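Local coordinates for putative curved DNA-binding protein (Chaetomium thermophilum var. thermophilum DSM 1495, PDB 4IPA) that probably acts in ribosome biogenesis as an Arx1 protein with a methionine-aminopeptidase-like fold, and may bind DNA, at residues A[153-158]-A[368-373]. Numbering follows the deposited sequence.
Sequences LFLATY and SKFKTD
Phe-154, Leu-155 and Phe-370 all swing CG to the side of their own backbone N, opposite the carbonyl carbon (chi1 -62° in Phe-370), and this brings the three side chains together between helix 148-167 and the loop that follows strand 355-360. Phe-370 reaches in from the loop and slides past Leu-155, the two running in opposite directions. Both Leu-155 methyls lie along the base of the phenylalanine: CD2 lies 3.9 Å from Phe-370 CD2 on the ring, while CD1 lies 3.9 Å from Phe-370 CB. Farther out, Phe-370 CE1 comes within 3.4 Å of Phe-154 CB, approaching obliquely. These two side chains cross at about a right angle, yet their ring planes differ by just 33° and the centroids stand 5.8 Å apart, an oblique pairing of the two rings. The Phe-154 ring itself leads away from residues 368-373, towards Thr-134 and Val-136 of strand 127-136, and meets the ring of Trp-365. Two residues after Phe-370, Thr-372 meets Leu-155 tip to tip, methyl to methyl, with CG2 3.6 Å from Leu-155 CD1. Its hydroxyl, turned anti to the backbone N, is hydrogen-bonded to Asp-152 and to the backbone N of Lys-374, so the same threonine joins helix and loop through both of its branches. Within the loop, Lys-371 NZ curls back to Ser-368 O (2.8 Å), in the plane of that carbonyl. The contact thus fastens a late loop onto a helix of the M24 peptidase-like fold; the helix, through Leu-153, Ala-156 and Thr-157, also packs on strands 250-258 and 342-352. Between the two segments the attraction is wholly apolar, resting on shape and burial, while the Thr-372 hydroxyl adds a polar tie just beside it.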
loop_
_atom_site.group_PDB
_atom_site.type_symbol
_atom_site.label_atom_id
_atom_site.label_comp_id
_atom_site.label_asym_id
_atom_site.label_seq_id
_atom_site.Cartn_x
_atom_site.Cartn_y
_atom_site.Cartn_z
ATOM N N LEU A 153 15.408 5.737 8.631
ATOM C CA LEU A 153 14.585 4.955 7.719
ATOM C C LEU A 153 13.123 5.417 7.757
ATOM O O LEU A 153 12.509 5.656 6.719
ATOM C CB LEU A 153 14.668 3.470 8.087
ATOM C CG LEU A 153 13.742 2.539 7.295
ATOM C CD1 LEU A 153 14.114 2.580 5.815
ATOM C CD2 LEU A 153 13.766 1.088 7.819
ATOM N N PHE A 154 12.580 5.543 8.964
ATOM C CA PHE A 154 11.219 6.009 9.154
ATOM C C PHE A 154 10.988 7.434 8.651
ATOM O O PHE A 154 9.992 7.702 7.985
ATOM C CB PHE A 154 10.823 5.929 10.636
ATOM C CG PHE A 154 10.334 4.571 11.057
ATOM C CD1 PHE A 154 11.230 3.539 11.299
ATOM C CD2 PHE A 154 8.981 4.329 11.211
ATOM C CE1 PHE A 154 10.783 2.295 11.698
ATOM C CE2 PHE A 154 8.524 3.078 11.600
ATOM C CZ PHE A 154 9.430 2.063 11.846
ATOM N N LEU A 155 11.882 8.351 9.006
ATOM C CA LEU A 155 11.729 9.745 8.595
ATOM C C LEU A 155 11.836 9.924 7.078
ATOM O O LEU A 155 11.127 10.749 6.501
ATOM C CB LEU A 155 12.741 10.637 9.304
ATOM C CG LEU A 155 12.398 10.875 10.770
ATOM C CD1 LEU A 155 13.559 11.553 11.478
ATOM C CD2 LEU A 155 11.121 11.691 10.887
ATOM N N ALA A 156 12.723 9.159 6.438
ATOM C CA ALA A 156 12.833 9.199 4.987
ATOM C C ALA A 156 11.488 8.807 4.377
ATOM O O ALA A 156 11.009 9.430 3.431
ATOM C CB ALA A 156 13.917 8.257 4.505
ATOM N N THR A 157 10.880 7.768 4.931
ATOM C CA THR A 157 9.637 7.258 4.378
ATOM C C THR A 157 8.509 8.258 4.613
ATOM O O THR A 157 7.715 8.531 3.723
ATOM C CB THR A 157 9.268 5.906 4.985
ATOM O OG1 THR A 157 10.395 5.020 4.902
ATOM C CG2 THR A 157 8.101 5.302 4.224
ATOM N N TYR A 158 8.458 8.803 5.823
ATOM C CA TYR A 158 7.485 9.819 6.167
ATOM C C TYR A 158 7.576 11.012 5.211
ATOM O O TYR A 158 6.565 11.438 4.642
ATOM C CB TYR A 158 7.691 10.282 7.620
ATOM C CG TYR A 158 6.750 11.376 8.076
ATOM C CD1 TYR A 158 7.067 12.721 7.899
ATOM C CD2 TYR A 158 5.540 11.067 8.682
ATOM C CE1 TYR A 158 6.209 13.719 8.328
ATOM C CE2 TYR A 158 4.669 12.064 9.103
ATOM C CZ TYR A 158 5.007 13.383 8.924
ATOM O OH TYR A 158 4.134 14.366 9.350
ATOM N N SER A 368 7.899 13.559 17.234
ATOM C CA SER A 368 8.699 13.813 18.429
ATOM C C SER A 368 9.440 12.561 18.894
ATOM O O SER A 368 10.425 12.667 19.622
ATOM C CB SER A 368 7.847 14.370 19.573
ATOM O OG SER A 368 6.987 13.385 20.113
ATOM N N LYS A 369 8.973 11.387 18.462
ATOM C CA LYS A 369 9.532 10.106 18.907
ATOM C C LYS A 369 10.795 9.672 18.138
ATOM O O LYS A 369 11.458 8.704 18.532
ATOM C CB LYS A 369 8.469 8.997 18.832
ATOM C CG LYS A 369 7.528 8.890 20.050
ATOM C CD LYS A 369 6.105 8.408 19.647
ATOM C CE LYS A 369 5.835 6.892 19.854
ATOM N NZ LYS A 369 6.432 5.947 18.837
ATOM N N PHE A 370 11.114 10.379 17.054
ATOM C CA PHE A 370 12.251 10.029 16.198
ATOM C C PHE A 370 13.495 10.828 16.589
ATOM O O PHE A 370 13.437 12.057 16.710
ATOM C CB PHE A 370 11.915 10.258 14.713
ATOM C CG PHE A 370 10.779 9.422 14.220
ATOM C CD1 PHE A 370 10.948 8.069 13.997
ATOM C CD2 PHE A 370 9.531 9.980 14.004
ATOM C CE1 PHE A 370 9.886 7.275 13.564
ATOM C CE2 PHE A 370 8.471 9.202 13.560
ATOM C CZ PHE A 370 8.649 7.840 13.345
ATOM N N LYS A 371 14.612 10.126 16.786
ATOM C CA LYS A 371 15.841 10.748 17.281
ATOM C C LYS A 371 16.992 10.603 16.287
ATOM O O LYS A 371 17.518 9.502 16.067
ATOM C CB LYS A 371 16.240 10.136 18.626
ATOM C CG LYS A 371 15.137 10.179 19.693
ATOM C CD LYS A 371 14.930 11.597 20.218
ATOM C CE LYS A 371 13.952 11.649 21.396
ATOM N NZ LYS A 371 12.546 11.381 20.983
ATOM N N THR A 372 17.389 11.716 15.689
ATOM C CA THR A 372 18.476 11.691 14.722
ATOM C C THR A 372 19.016 13.092 14.497
ATOM O O THR A 372 18.323 14.076 14.760
ATOM C CB THR A 372 18.035 11.091 13.360
ATOM O OG1 THR A 372 19.119 11.190 12.439
ATOM C CG2 THR A 372 16.849 11.864 12.775
ATOM N N ASP A 373 20.247 13.177 14.000
ATOM C CA ASP A 373 20.833 14.463 13.657
ATOM C C ASP A 373 20.512 14.830 12.217
ATOM O O ASP A 373 20.580 15.998 11.840
ATOM C CB ASP A 373 22.348 14.454 13.890
ATOM C CG ASP A 373 22.706 14.323 15.358
ATOM O OD1 ASP A 373 21.966 14.889 16.203
ATOM O OD2 ASP A 373 23.712 13.644 15.672
#